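Local coordinates for aminotransferase (Paracoccus denitrificans, PDB 4GRX), which probably catalyses the pyridoxal-phosphate-dependent transfer of amino groups from omega-amino donors to keto acceptors, as a class III transaminase, at residues A[75-78]-A[79-82]. Numbering follows the deposited sequence.
Sequences FDHK and GLIE
His-77 caps the start of helix 78-90 with its ring, serving as the N-cap residue, with ND1 accepting the amide of Leu-80. With CG anti to the backbone N (chi1 -169°), the imidazole swings forward beside the helix start, and the bond of 3.1 Å from Leu-80 N to His-77 ND1 arrives at the ring edge, in the ring plane and nearly straight at 165°. Accepting there is consistent with an unprotonated ND1. The Leu-80 side chain lies across the same ring, its CD1 4.0 Å from His-77 CG, and its other neighbours include Ala-348 of helix 339-354. Gly-79 CA lies 3.7 Å from His-77 CE1. An alanine in place of His-77 would probably leave the Leu-80 amide without its capping acceptor and remove the ring that Leu-80 CD1 rests against. Regular helical bonding starts at the same residue, where Ile-81 N donates to His-77 O at 2.9 Å. Lys-78 O accepts Glu-82 N at 2.9 Å, the donor tilted 27° from the carbonyl plane. The extended Lys-78 side chain leaves NZ 5.7 Å from Glu-82 OE1, opposite charges not in contact. Ile-81, which also packs on Tyr-88 of the second subunit, reaches back along the incoming loop, setting its CD1 3.7 Å from Asp-76 O.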
loop_
_atom_site.group_PDB
_atom_site.type_symbol
_atom_site.label_atom_id
_atom_site.label_comp_id
_atom_site.label_asym_id
_atom_site.label_seq_id
_atom_site.Cartn_x
_atom_site.Cartn_y
_atom_site.Cartn_z
ATOM N N PHE A 75 -7.085 -11.659 19.060
ATOM C CA PHE A 75 -7.945 -10.552 18.676
ATOM C C PHE A 75 -8.252 -9.583 19.807
ATOM O O PHE A 75 -9.058 -8.670 19.635
ATOM C CB PHE A 75 -9.233 -11.103 18.068
ATOM C CG PHE A 75 -9.003 -11.954 16.858
ATOM C CD1 PHE A 75 -8.721 -11.371 15.633
ATOM C CD2 PHE A 75 -9.052 -13.338 16.950
ATOM C CE1 PHE A 75 -8.497 -12.153 14.512
ATOM C CE2 PHE A 75 -8.835 -14.132 15.832
ATOM C CZ PHE A 75 -8.561 -13.539 14.610
ATOM N N ASP A 76 -7.623 -9.771 20.964
ATOM C CA ASP A 76 -7.813 -8.817 22.054
ATOM C C ASP A 76 -6.637 -8.715 23.024
ATOM O O ASP A 76 -6.838 -8.437 24.201
ATOM C CB ASP A 76 -9.152 -9.073 22.792
ATOM C CG ASP A 76 -9.105 -10.276 23.737
ATOM O OD1 ASP A 76 -8.402 -11.270 23.451
ATOM O OD2 ASP A 76 -9.797 -10.230 24.783
ATOM N N HIS A 77 -5.418 -8.918 22.529
ATOM C CA HIS A 77 -4.224 -8.822 23.368
ATOM C C HIS A 77 -4.113 -7.492 24.058
ATOM O O HIS A 77 -3.946 -6.452 23.419
ATOM C CB HIS A 77 -2.973 -9.087 22.562
ATOM C CG HIS A 77 -1.747 -9.268 23.403
ATOM N ND1 HIS A 77 -0.992 -8.236 23.806
ATOM C CD2 HIS A 77 -1.158 -10.416 23.927
ATOM C CE1 HIS A 77 0.032 -8.695 24.554
ATOM N NE2 HIS A 77 -0.068 -10.028 24.625
ATOM N N LYS A 78 -4.182 -7.536 25.388
ATOM C CA LYS A 78 -4.208 -6.337 26.240
ATOM C C LYS A 78 -2.979 -5.438 26.107
ATOM O O LYS A 78 -3.114 -4.214 26.064
ATOM C CB LYS A 78 -4.422 -6.723 27.707
ATOM C CG LYS A 78 -5.012 -5.608 28.559
ATOM C CD LYS A 78 -4.886 -5.892 30.050
ATOM C CE LYS A 78 -5.220 -4.653 30.859
ATOM N NZ LYS A 78 -4.600 -4.711 32.213
ATOM N N GLY A 79 -1.795 -6.048 26.048
ATOM C CA GLY A 79 -0.544 -5.307 25.960
ATOM C C GLY A 79 -0.467 -4.521 24.673
ATOM O O GLY A 79 -0.115 -3.343 24.675
ATOM N N LEU A 80 -0.813 -5.179 23.570
ATOM C CA LEU A 80 -0.864 -4.529 22.272
ATOM C C LEU A 80 -1.954 -3.455 22.176
ATOM O O LEU A 80 -1.731 -2.401 21.566
ATOM C CB LEU A 80 -1.018 -5.567 21.169
ATOM C CG LEU A 80 0.276 -6.292 20.788
ATOM C CD1 LEU A 80 -0.014 -7.632 20.131
ATOM C CD2 LEU A 80 1.155 -5.438 19.889
ATOM N N ILE A 81 -3.124 -3.706 22.769
ATOM C CA ILE A 81 -4.183 -2.701 22.765
ATOM C C ILE A 81 -3.678 -1.460 23.487
ATOM O O ILE A 81 -3.791 -0.337 22.986
ATOM C CB ILE A 81 -5.501 -3.229 23.390
ATOM C CG1 ILE A 81 -6.229 -4.145 22.402
ATOM C CG2 ILE A 81 -6.421 -2.087 23.838
ATOM C CD1 ILE A 81 -7.350 -4.945 23.028
ATOM N N GLU A 82 -3.079 -1.686 24.653
ATOM C CA GLU A 82 -2.598 -0.615 25.511
ATOM C C GLU A 82 -1.458 0.169 24.855
ATOM O O GLU A 82 -1.391 1.390 25.000
ATOM C CB GLU A 82 -2.193 -1.177 26.883
ATOM C CG GLU A 82 -2.787 -0.442 28.077
ATOM C CD GLU A 82 -4.307 -0.235 27.998
ATOM O OE1 GLU A 82 -5.082 -1.205 27.775
ATOM O OE2 GLU A 82 -4.738 0.929 28.191
#